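Local coordinates for inactive Zymogen C11 Protease (Parabacteroides distasonis, PDB 6MZO), which is an inactive zymogen of a clostripain-like (C11) protease, which once activated probably cleaves peptide bonds with a catalytic cysteine, at residues A[52-55]-A[61-64]; A[65-68]-A[73-76]; A[118-123]-A[167-172]; A[332-337]-A[345-350]. All blocks are in the same frame, centred on the assembly; numbering follows the deposited sequence.

Interaction 1: A[52-55]-A[61-64]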
loop_
_atom_site.group_PDB
_atom_site.type_symbol
_atom_site.label_atom_id
_atom_site.label_comp_id
_atom_site.label_asym_id
_atom_site.label_seq_id
_atom_site.Cartn_x
_atom_site.Cartn_y
_atom_site.Cartn_z
ATOM N N ILE A 52 16.328 4.811 6.872
ATOM C CA ILE A 52 15.613 3.545 7.211
ATOM C C ILE A 52 15.295 3.531 8.678
ATOM O O ILE A 52 16.159 3.913 9.513
ATOM C CB ILE A 52 16.496 2.305 6.956
ATOM C CG1 ILE A 52 17.257 2.410 5.645
ATOM C CG2 ILE A 52 15.697 0.998 7.025
ATOM C CD1 ILE A 52 16.378 2.332 4.366
ATOM N N TYR A 53 14.102 3.057 9.022
ATOM C CA TYR A 53 13.739 2.834 10.428
ATOM C C TYR A 53 13.445 1.376 10.542
ATOM O O TYR A 53 12.655 0.813 9.695
ATOM C CB TYR A 53 12.514 3.644 10.827
ATOM C CG TYR A 53 11.991 3.315 12.204
ATOM C CD1 TYR A 53 12.469 3.994 13.330
ATOM C CD2 TYR A 53 10.969 2.360 12.375
ATOM C CE1 TYR A 53 11.982 3.696 14.605
ATOM C CE2 TYR A 53 10.510 2.038 13.642
ATOM C CZ TYR A 53 11.008 2.724 14.734
ATOM O OH TYR A 53 10.469 2.421 15.962
ATOM N N THR A 54 14.061 0.731 11.517
ATOM C CA THR A 54 13.699 -0.650 11.795
ATOM C C THR A 54 13.384 -0.853 13.253
ATOM O O THR A 54 13.885 -0.116 14.141
ATOM C CB THR A 54 14.817 -1.644 11.427
ATOM O OG1 THR A 54 15.962 -1.393 12.262
ATOM C CG2 THR A 54 15.238 -1.552 9.946
ATOM N N ASP A 55 12.603 -1.911 13.525
ATOM C CA ASP A 55 12.298 -2.337 14.911
ATOM C C ASP A 55 12.318 -3.862 14.972
ATOM O O ASP A 55 11.310 -4.516 15.201
ATOM C CB ASP A 55 10.946 -1.766 15.339
ATOM C CG ASP A 55 10.524 -2.203 16.746
ATOM O OD1 ASP A 55 11.373 -2.363 17.649
ATOM O OD2 ASP A 55 9.315 -2.364 16.928
ATOM N N PRO A 61 14.763 -0.340 18.341
ATOM C CA PRO A 61 14.371 0.452 17.159
ATOM C C PRO A 61 15.441 1.484 16.833
ATOM O O PRO A 61 16.019 2.106 17.753
ATOM C CB PRO A 61 13.079 1.144 17.596
ATOM C CG PRO A 61 12.585 0.328 18.809
ATOM C CD PRO A 61 13.850 -0.113 19.488
ATOM N N GLN A 62 15.665 1.693 15.547
ATOM C CA GLN A 62 16.743 2.597 15.162
ATOM C C GLN A 62 16.447 3.261 13.838
ATOM O O GLN A 62 15.794 2.650 12.967
ATOM C CB GLN A 62 18.053 1.855 15.094
ATOM C CG GLN A 62 18.040 0.567 14.396
ATOM C CD GLN A 62 19.438 -0.039 14.313
ATOM O OE1 GLN A 62 20.301 0.246 15.138
ATOM N NE2 GLN A 62 19.671 -0.856 13.287
ATOM N N LEU A 63 16.920 4.511 13.720
ATOM C CA LEU A 63 16.841 5.283 12.484
ATOM C C LEU A 63 18.257 5.404 11.950
ATOM O O LEU A 63 19.159 5.836 12.698
ATOM C CB LEU A 63 16.211 6.661 12.775
ATOM C CG LEU A 63 16.131 7.652 11.628
ATOM C CD1 LEU A 63 15.168 7.125 10.572
ATOM C CD2 LEU A 63 15.652 8.998 12.189
ATOM N N PHE A 64 18.486 5.011 10.686
ATOM C CA PHE A 64 19.862 5.088 10.172
ATOM C C PHE A 64 19.815 5.500 8.713
ATOM O O PHE A 64 18.843 5.288 8.012
ATOM C CB PHE A 64 20.635 3.762 10.333
ATOM C CG PHE A 64 19.906 2.505 9.776
ATOM C CD1 PHE A 64 19.018 1.818 10.584
ATOM C CD2 PHE A 64 20.199 2.033 8.492
ATOM C CE1 PHE A 64 18.366 0.633 10.126
ATOM C CE2 PHE A 64 19.572 0.862 7.998
ATOM C CZ PHE A 64 18.666 0.160 8.829
HETATM O O HOH W 1 18.360 -2.627 11.747
#
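Phe64 turns its CG into the position between its backbone N and carbonyl carbon (chi1 52°), and this swings the ring across the neighbouring strand onto Ile52. The branched CB of Ile52 lies over one face, 3.8 Å from the ring centroid, in a CH-pi contact, while its CG1 and CG2 reach the rim at CE2 and CZ. Thr54, with OG1 in the same kind of position (chi1 64°), sets that hydroxyl at the edge of the Phe64 ring, in its plane, 3.8 Å from Phe64 CE1. The backbones make a beta hairpin of antiparallel strands 49-54 and 62-69, part of the main mixed sheet of the protease. Ile52 with Phe64 and Thr54 with Gln62 are hydrogen-bonded pairs; Ile52 N donates to Phe64 O at 2.8 Å and Thr54 N to Gln62 O at 3.0 Å. A water donates to Thr54 OG1 and accepts from Gln62 NE2, both at 2.7 Å, bridging the long amide to the short hydroxyl. On the other face, with Leu63, the phenol of Tyr53 lies alongside Pro61, its OH 3.3 Å from Pro61 CB, a flat ring beside a compact one; Gln85 takes the hydroxyl by hydrogen bond, and helix 90-103 covers this face.

Interaction 2: A[65-68]-A[73-76]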
loop_
_atom_site.group_PDB
_atom_site.type_symbol
_atom_site.label_atom_id
_atom_site.label_comp_id
_atom_site.label_asym_id
_atom_site.label_seq_id
_atom_site.Cartn_x
_atom_site.Cartn_y
_atom_site.Cartn_z
ATOM N N GLN A 65 20.895 6.093 8.270
ATOM C CA GLN A 65 21.074 6.479 6.881
ATOM C C GLN A 65 21.902 5.396 6.187
ATOM O O GLN A 65 22.826 4.757 6.780
ATOM C CB GLN A 65 21.766 7.864 6.846
ATOM C CG GLN A 65 22.070 8.260 5.369
ATOM C CD GLN A 65 22.702 9.659 5.264
ATOM O OE1 GLN A 65 23.310 10.200 6.241
ATOM N NE2 GLN A 65 22.567 10.255 4.078
ATOM N N LEU A 66 21.592 5.164 4.914
ATOM C CA LEU A 66 22.451 4.327 4.092
ATOM C C LEU A 66 22.962 5.219 3.015
ATOM O O LEU A 66 22.150 5.870 2.342
ATOM C CB LEU A 66 21.698 3.195 3.434
ATOM C CG LEU A 66 21.224 2.137 4.405
ATOM C CD1 LEU A 66 20.395 1.044 3.655
ATOM C CD2 LEU A 66 22.408 1.465 5.176
ATOM N N LYS A 67 24.254 5.245 2.805
ATOM C CA LYS A 67 24.767 6.047 1.733
ATOM C C LYS A 67 25.914 5.356 1.024
ATOM O O LYS A 67 26.436 4.411 1.507
ATOM C CB LYS A 67 25.181 7.406 2.241
ATOM C CG LYS A 67 26.398 7.341 3.104
ATOM C CD LYS A 67 26.656 8.646 3.828
ATOM C CE LYS A 67 26.569 9.839 2.927
ATOM N NZ LYS A 67 26.885 11.092 3.648
ATOM N N LEU A 68 26.222 5.822 -0.167
ATOM C CA LEU A 68 27.323 5.302 -0.921
ATOM C C LEU A 68 28.575 6.063 -0.582
ATOM O O LEU A 68 28.576 7.223 -0.536
ATOM C CB LEU A 68 27.076 5.450 -2.406
ATOM C CG LEU A 68 26.567 4.242 -3.146
ATOM C CD1 LEU A 68 26.519 4.482 -4.633
ATOM C CD2 LEU A 68 27.345 2.987 -2.830
ATOM N N ILE A 73 28.738 0.664 0.561
ATOM C CA ILE A 73 27.654 1.197 1.390
ATOM C C ILE A 73 28.251 1.588 2.737
ATOM O O ILE A 73 29.032 0.818 3.291
ATOM C CB ILE A 73 26.551 0.150 1.666
ATOM C CG1 ILE A 73 25.836 -0.255 0.392
ATOM C CG2 ILE A 73 25.485 0.704 2.644
ATOM C CD1 ILE A 73 24.852 0.804 -0.111
ATOM N N ARG A 74 27.818 2.724 3.263
ATOM C CA ARG A 74 28.091 3.161 4.668
ATOM C C ARG A 74 26.769 3.257 5.386
ATOM O O ARG A 74 25.835 3.937 4.933
ATOM C CB ARG A 74 28.849 4.517 4.655
ATOM C CG ARG A 74 28.938 5.314 5.995
ATOM C CD ARG A 74 29.960 4.766 6.951
ATOM N NE ARG A 74 31.319 4.701 6.420
ATOM C CZ ARG A 74 32.333 4.111 7.075
ATOM N NH1 ARG A 74 32.121 3.569 8.267
ATOM N NH2 ARG A 74 33.524 4.044 6.506
ATOM N N GLN A 75 26.643 2.521 6.471
ATOM C CA GLN A 75 25.476 2.688 7.321
ATOM C C GLN A 75 25.769 3.646 8.450
ATOM O O GLN A 75 26.809 3.520 9.124
ATOM C CB GLN A 75 25.029 1.319 7.836
ATOM C CG GLN A 75 23.856 1.342 8.777
ATOM C CD GLN A 75 23.129 -0.027 8.876
ATOM O OE1 GLN A 75 23.087 -0.835 7.916
ATOM N NE2 GLN A 75 22.532 -0.277 10.042
ATOM N N ILE A 76 24.927 4.653 8.645
ATOM C CA ILE A 76 25.162 5.624 9.707
ATOM C C ILE A 76 23.988 5.539 10.654
ATOM O O ILE A 76 22.912 6.092 10.310
ATOM C CB ILE A 76 25.293 7.090 9.155
ATOM C CG1 ILE A 76 26.517 7.226 8.226
ATOM C CG2 ILE A 76 25.424 8.133 10.257
ATOM C CD1 ILE A 76 26.477 8.461 7.365
#
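Leu66 and Gln75 lie side by side on one face of the sheet, and here the packing is close: the methyl CD2 of Leu66 rests on the aliphatic part of Gln75, 3.7 Å from its CB and 3.6 Å from OE1. With CG of Leu66 anti to the carbonyl carbon and beside the backbone N (chi1 -69°), this branched end lies flush along the neighbour. Ile40 of helix 26-43 covers Leu66, Leu68 and Ile73, a fit for branched aliphatic residues. The two strands, 62-69 and 72-80, form the outer hairpin of the main sheet, the second being its edge strand within the chain. Gln65 with Ile76 and Lys67 with Arg74 are the hydrogen-bonded pairs, tied in both directions; Arg74 N donates to Lys67 O at 2.8 Å and Gln65 N to Ile76 O at 2.9 Å. On the opposite face, Lys67 carries CG between its backbone N and carbonyl carbon (chi1 70°), which brings CD to 3.5 Å from Ile76 CD1, so the alkyl part of the lysine packs on the isoleucine, and Gln65 OE1 is hydrogen-bonded to Tyr104 OH. Toward the hairpin end the fit slackens: Leu68 CD2 and Ile73 CD1 come no nearer than 4.3 Å. Arg74 is the exposed member; its chain bends away from the partner strand, and its guanidinium makes a salt bridge with Glu69, as suits a long charged residue at the solvent side.

Interaction 3: A[118-123]-A[167-172]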
loop_
_atom_site.group_PDB
_atom_site.type_symbol
_atom_site.label_atom_id
_atom_site.label_comp_id
_atom_site.label_asym_id
_atom_site.label_seq_id
_atom_site.Cartn_x
_atom_site.Cartn_y
_atom_site.Cartn_z
ATOM N N THR A 118 -2.558 -7.767 7.863
ATOM C CA THR A 118 -3.902 -7.654 7.273
ATOM C C THR A 118 -4.138 -6.322 6.562
ATOM O O THR A 118 -5.268 -5.981 6.218
ATOM C CB THR A 118 -5.009 -7.820 8.341
ATOM O OG1 THR A 118 -4.941 -6.733 9.281
ATOM C CG2 THR A 118 -4.852 -9.164 9.059
ATOM N N GLY A 119 -3.069 -5.565 6.359
ATOM C CA GLY A 119 -3.192 -4.285 5.688
ATOM C C GLY A 119 -4.107 -3.323 6.430
ATOM O O GLY A 119 -3.987 -3.106 7.638
ATOM N N TRP A 120 -5.055 -2.747 5.708
ATOM C CA TRP A 120 -5.879 -1.719 6.278
ATOM C C TRP A 120 -7.135 -2.203 7.033
ATOM O O TRP A 120 -7.870 -1.358 7.583
ATOM C CB TRP A 120 -6.323 -0.781 5.198
ATOM C CG TRP A 120 -7.037 -1.459 4.131
ATOM C CD1 TRP A 120 -6.503 -2.223 3.129
ATOM C CD2 TRP A 120 -8.429 -1.370 3.879
ATOM N NE1 TRP A 120 -7.493 -2.640 2.285
ATOM C CE2 TRP A 120 -8.688 -2.109 2.716
ATOM C CE3 TRP A 120 -9.504 -0.727 4.532
ATOM C CZ2 TRP A 120 -9.959 -2.224 2.178
ATOM C CZ3 TRP A 120 -10.771 -0.850 3.993
ATOM C CH2 TRP A 120 -11.001 -1.609 2.852
ATOM N N LEU A 121 -7.403 -3.503 6.975
ATOM C CA LEU A 121 -8.620 -4.085 7.524
ATOM C C LEU A 121 -8.515 -4.092 9.035
ATOM O O LEU A 121 -7.408 -4.117 9.555
ATOM C CB LEU A 121 -8.809 -5.479 6.970
ATOM C CG LEU A 121 -9.130 -5.475 5.476
ATOM C CD1 LEU A 121 -8.964 -6.911 4.972
ATOM C CD2 LEU A 121 -10.557 -4.951 5.267
ATOM N N PRO A 122 -9.666 -4.045 9.739
ATOM C CA PRO A 122 -9.656 -3.873 11.201
ATOM C C PRO A 122 -8.867 -4.993 11.898
ATOM O O PRO A 122 -8.745 -6.071 11.319
ATOM C CB PRO A 122 -11.153 -3.916 11.566
ATOM C CG PRO A 122 -11.781 -4.684 10.474
ATOM C CD PRO A 122 -11.025 -4.332 9.238
ATOM N N SER A 123 -8.313 -4.724 13.090
ATOM C CA SER A 123 -7.606 -5.750 13.878
ATOM C C SER A 123 -8.495 -6.989 14.079
ATOM O O SER A 123 -8.063 -8.132 13.894
ATOM C CB SER A 123 -7.169 -5.185 15.240
ATOM N N CYS A 167 -6.680 -0.364 -2.876
ATOM C CA CYS A 167 -8.128 -0.400 -2.925
ATOM C C CYS A 167 -8.624 1.011 -2.929
ATOM O O CYS A 167 -7.881 1.920 -2.586
ATOM C CB CYS A 167 -8.716 -1.126 -1.741
ATOM S SG CYS A 167 -8.249 -0.351 -0.141
ATOM N N ALA A 168 -9.830 1.199 -3.389
ATOM C CA ALA A 168 -10.354 2.535 -3.525
ATOM C C ALA A 168 -10.306 3.239 -2.217
ATOM O O ALA A 168 -10.049 4.462 -2.150
ATOM C CB ALA A 168 -11.759 2.523 -4.044
ATOM N N GLU A 169 -10.655 2.518 -1.154
ATOM C CA GLU A 169 -10.778 3.169 0.124
ATOM C C GLU A 169 -9.478 3.783 0.624
ATOM O O GLU A 169 -9.490 4.893 1.209
ATOM C CB GLU A 169 -11.267 2.186 1.180
ATOM C CG GLU A 169 -12.687 1.572 0.929
ATOM C CD GLU A 169 -12.649 0.312 0.030
ATOM O OE1 GLU A 169 -11.645 0.045 -0.627
ATOM O OE2 GLU A 169 -13.694 -0.351 0.018
ATOM N N VAL A 170 -8.405 3.044 0.422
ATOM C CA VAL A 170 -7.056 3.560 0.774
ATOM C C VAL A 170 -6.601 4.639 -0.175
ATOM O O VAL A 170 -6.042 5.716 0.233
ATOM C CB VAL A 170 -6.019 2.366 0.820
ATOM C CG1 VAL A 170 -4.551 2.887 0.802
ATOM C CG2 VAL A 170 -6.346 1.443 1.980
ATOM N N ALA A 171 -6.731 4.390 -1.485
ATOM C CA ALA A 171 -6.271 5.444 -2.410
ATOM C C ALA A 171 -7.039 6.766 -2.113
ATOM O O ALA A 171 -6.462 7.913 -2.194
ATOM C CB ALA A 171 -6.499 5.001 -3.853
ATOM N N TYR A 172 -8.316 6.643 -1.748
ATOM C CA TYR A 172 -9.087 7.844 -1.487
ATOM C C TYR A 172 -8.617 8.502 -0.185
ATOM O O TYR A 172 -8.438 9.758 -0.108
ATOM C CB TYR A 172 -10.583 7.517 -1.383
ATOM C CG TYR A 172 -11.474 8.722 -1.326
ATOM C CD1 TYR A 172 -11.615 9.546 -2.436
ATOM C CD2 TYR A 172 -12.270 8.965 -0.224
ATOM C CE1 TYR A 172 -12.520 10.622 -2.405
ATOM C CE2 TYR A 172 -13.181 10.100 -0.151
ATOM C CZ TYR A 172 -13.285 10.866 -1.301
ATOM O OH TYR A 172 -14.154 11.899 -1.220
#
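At the C-terminal ends of the adjacent parallel strands 109-115 and 155-162, probably beside the active site, Trp120 in the loop after the first meets Cys167 at the start of helix 168-173. In clan CD peptidases the catalytic histidine and cysteine follow two such strands, though Cys167 is probably not that cysteine. The indole is approached from one side by two groups: the Val170 methyl CG2, over the five-membered ring 3.9 Å from its centroid, and Cys167 SG, oblique to the ring and 3.4 Å from Trp120 CE2. A small branched residue and a soft sulfur both suit a flat aromatic surface. Leu121 CD2 lies over the opposite face, from the type II' turn 118-121. Cys167 is also the N-cap of the helix: with chi1 59° its SG sits between backbone N and carbonyl carbon and accepts a capping hydrogen bond from Val170 N at 3.4 Å. Glu169, its chain turned at chi2 (86°), brings CD to 3.8 Å from Trp120 CH2, the carboxylate turned 35° from the indole plane. Its OE2 is hydrogen-bonded to Tyr347 OH and Tyr334 N, which pins this buried carboxylate, while Trp120 NE1 gives a weak bond to Tyr164 O.

Interaction 4: A[332-337]-A[345-350]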
loop_
_atom_site.group_PDB
_atom_site.type_symbol
_atom_site.label_atom_id
_atom_site.label_comp_id
_atom_site.label_asym_id
_atom_site.label_seq_id
_atom_site.Cartn_x
_atom_site.Cartn_y
_atom_site.Cartn_z
ATOM N N SER A 332 -8.877 -3.205 -5.349
ATOM C CA SER A 332 -9.850 -3.998 -4.597
ATOM C C SER A 332 -10.884 -3.030 -4.009
ATOM O O SER A 332 -10.651 -1.779 -3.936
ATOM C CB SER A 332 -9.144 -4.764 -3.465
ATOM O OG SER A 332 -8.254 -5.723 -4.050
ATOM N N ILE A 333 -11.982 -3.611 -3.488
ATOM C CA ILE A 333 -13.052 -2.850 -2.901
ATOM C C ILE A 333 -13.705 -3.731 -1.830
ATOM O O ILE A 333 -13.801 -4.983 -1.999
ATOM C CB ILE A 333 -14.073 -2.384 -3.928
ATOM C CG1 ILE A 333 -14.926 -1.263 -3.400
ATOM C CG2 ILE A 333 -15.008 -3.576 -4.417
ATOM C CD1 ILE A 333 -14.133 0.130 -3.237
ATOM N N TYR A 334 -14.152 -3.109 -0.731
ATOM C CA TYR A 334 -15.036 -3.842 0.214
ATOM C C TYR A 334 -16.395 -4.084 -0.432
ATOM O O TYR A 334 -16.973 -3.166 -1.030
ATOM C CB TYR A 334 -15.239 -3.050 1.545
ATOM C CG TYR A 334 -16.143 -3.794 2.537
ATOM C CD1 TYR A 334 -15.767 -5.058 3.005
ATOM C CD2 TYR A 334 -17.363 -3.231 2.991
ATOM C CE1 TYR A 334 -16.607 -5.780 3.853
ATOM C CE2 TYR A 334 -18.178 -3.943 3.891
ATOM C CZ TYR A 334 -17.780 -5.204 4.299
ATOM O OH TYR A 334 -18.558 -5.904 5.191
ATOM N N VAL A 335 -16.960 -5.294 -0.228
ATOM C CA VAL A 335 -18.309 -5.566 -0.735
ATOM C C VAL A 335 -19.201 -5.820 0.503
ATOM O O VAL A 335 -19.075 -6.860 1.133
ATOM C CB VAL A 335 -18.309 -6.798 -1.653
ATOM C CG1 VAL A 335 -19.768 -7.194 -2.001
ATOM C CG2 VAL A 335 -17.474 -6.463 -2.947
ATOM N N PRO A 336 -20.141 -4.897 0.791
ATOM C CA PRO A 336 -21.018 -5.145 1.928
ATOM C C PRO A 336 -21.850 -6.438 1.741
ATOM O O PRO A 336 -22.335 -6.776 0.643
ATOM C CB PRO A 336 -21.953 -3.938 1.940
ATOM C CG PRO A 336 -20.986 -2.793 1.445
ATOM C CD PRO A 336 -20.214 -3.489 0.313
ATOM N N GLN A 337 -21.974 -7.151 2.838
ATOM C CA GLN A 337 -22.617 -8.468 2.831
ATOM C C GLN A 337 -23.486 -8.641 4.060
ATOM O O GLN A 337 -23.131 -8.223 5.183
ATOM C CB GLN A 337 -21.560 -9.577 2.780
ATOM C CG GLN A 337 -20.761 -9.576 1.468
ATOM C CD GLN A 337 -19.476 -10.375 1.571
ATOM O OE1 GLN A 337 -19.493 -11.624 1.721
ATOM N NE2 GLN A 337 -18.340 -9.663 1.510
ATOM N N GLU A 345 -20.698 -2.312 9.623
ATOM C CA GLU A 345 -20.824 -1.155 10.495
ATOM C C GLU A 345 -19.434 -0.445 10.659
ATOM O O GLU A 345 -19.360 0.781 10.606
ATOM C CB GLU A 345 -21.444 -1.555 11.842
ATOM C CG GLU A 345 -20.477 -1.997 12.902
ATOM C CD GLU A 345 -21.176 -2.435 14.194
ATOM O OE1 GLU A 345 -22.278 -3.048 14.129
ATOM O OE2 GLU A 345 -20.611 -2.129 15.271
ATOM N N TRP A 346 -18.355 -1.211 10.785
ATOM C CA TRP A 346 -17.004 -0.650 10.783
ATOM C C TRP A 346 -16.738 0.188 9.531
ATOM O O TRP A 346 -16.169 1.275 9.599
ATOM C CB TRP A 346 -15.970 -1.789 10.875
ATOM C CG TRP A 346 -14.588 -1.361 10.710
ATOM C CD1 TRP A 346 -13.758 -0.859 11.684
ATOM C CD2 TRP A 346 -13.838 -1.393 9.522
ATOM N NE1 TRP A 346 -12.536 -0.554 11.148
ATOM C CE2 TRP A 346 -12.554 -0.883 9.820
ATOM C CE3 TRP A 346 -14.118 -1.804 8.209
ATOM C CZ2 TRP A 346 -11.551 -0.773 8.851
ATOM C CZ3 TRP A 346 -13.099 -1.675 7.238
ATOM C CH2 TRP A 346 -11.846 -1.163 7.584
ATOM N N TYR A 347 -17.174 -0.325 8.399
ATOM C CA TYR A 347 -16.938 0.328 7.141
ATOM C C TYR A 347 -17.503 1.724 7.091
ATOM O O TYR A 347 -16.993 2.556 6.355
ATOM C CB TYR A 347 -17.554 -0.503 6.027
ATOM C CG TYR A 347 -17.079 -0.169 4.642
ATOM C CD1 TYR A 347 -15.739 -0.382 4.230
ATOM C CD2 TYR A 347 -17.988 0.338 3.741
ATOM C CE1 TYR A 347 -15.353 -0.129 2.898
ATOM C CE2 TYR A 347 -17.631 0.616 2.429
ATOM C CZ TYR A 347 -16.308 0.397 2.027
ATOM O OH TYR A 347 -16.022 0.670 0.736
ATOM N N LYS A 348 -18.571 1.966 7.866
ATOM C CA LYS A 348 -19.289 3.247 7.814
ATOM C C LYS A 348 -18.472 4.436 8.325
ATOM O O LYS A 348 -18.801 5.589 8.033
ATOM C CB LYS A 348 -20.619 3.134 8.558
ATOM C CG LYS A 348 -21.587 2.181 7.793
ATOM C CD LYS A 348 -22.938 2.023 8.514
ATOM C CE LYS A 348 -23.882 1.230 7.636
ATOM N NZ LYS A 348 -25.076 0.735 8.387
ATOM N N ASP A 349 -17.355 4.161 8.979
ATOM C CA ASP A 349 -16.532 5.259 9.429
ATOM C C ASP A 349 -15.488 5.644 8.401
ATOM O O ASP A 349 -14.765 6.611 8.636
ATOM C CB ASP A 349 -15.843 4.910 10.724
ATOM C CG ASP A 349 -16.819 4.806 11.888
ATOM O OD1 ASP A 349 -17.744 5.643 11.953
ATOM O OD2 ASP A 349 -16.655 3.872 12.695
ATOM N N LEU A 350 -15.341 4.889 7.301
ATOM C CA LEU A 350 -14.323 5.294 6.286
ATOM C C LEU A 350 -14.755 6.492 5.430
ATOM O O LEU A 350 -15.924 6.627 5.068
ATOM C CB LEU A 350 -14.038 4.127 5.347
ATOM C CG LEU A 350 -13.335 2.965 6.027
ATOM C CD1 LEU A 350 -13.156 1.888 5.000
ATOM C CD2 LEU A 350 -11.998 3.423 6.544
HETATM O O HOH W 2 -17.548 -0.568 -1.221
#
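Tyr334 on strand 332-334 and Tyr347 at the start of a type I turn, residues 347-350, hold their CA atoms 8.3 Å apart. Each tyrosine has CG anti to its own backbone N (Tyr347 chi1 -164°), and the two side chains run alongside in opposite senses. As a result the ring carbon CD2 of Tyr334 stands above the centre of the Tyr347 ring, 3.4 Å from its plane, and Tyr334 CB presses on Tyr347 CE1 at 3.2 Å. The ring planes are 45° apart with centroids 4.6 Å apart, an oblique pairing. Tyrosine suits both places because its large apolar ring can be buried while its hydroxyl finds a polar partner. A water donates to Tyr334 O at 2.7 Å and to Tyr347 OH at 2.8 Å, bridging strand and phenol; the Tyr347 hydroxyl is also hydrogen-bonded to Glu169. The Tyr334 hydroxyl is hydrogen-bonded to Asn344 OD1, and a glycerol, probably from the crystallisation liquor, lies about 4 Å from the Tyr347 side chain. Trp352 of helix 351-357 also packs on Tyr347. This is aromatic core packing between the short sheet of strands 275-277 and 332-334 and the C-terminal helices of the clostripain-family chain.

In the fold
Interactions 1 and 2 follow each other along strand 62-69 of the main sheet, centres 13 Å apart, and touch directly: Phe64 CD2 packs on Gln75 CD at 3.6 Å. Interactions 3 and 4 form a second cluster, centres 10 Å apart, joined by Glu169 OE2, which lies 2.6 Å from Tyr347 OH and 2.9 Å from Tyr334 N in probable hydrogen bonds. The C-terminal part is thereby tied to helix 168-173, which follows the strand end expected to carry the catalytic cysteine. Between clusters, interactions 1 and 3 are about 25 Å apart and interactions 2 and 4 about 43 Å, centre to centre, so the hairpins lie far from interaction 3, which probably borders the active site.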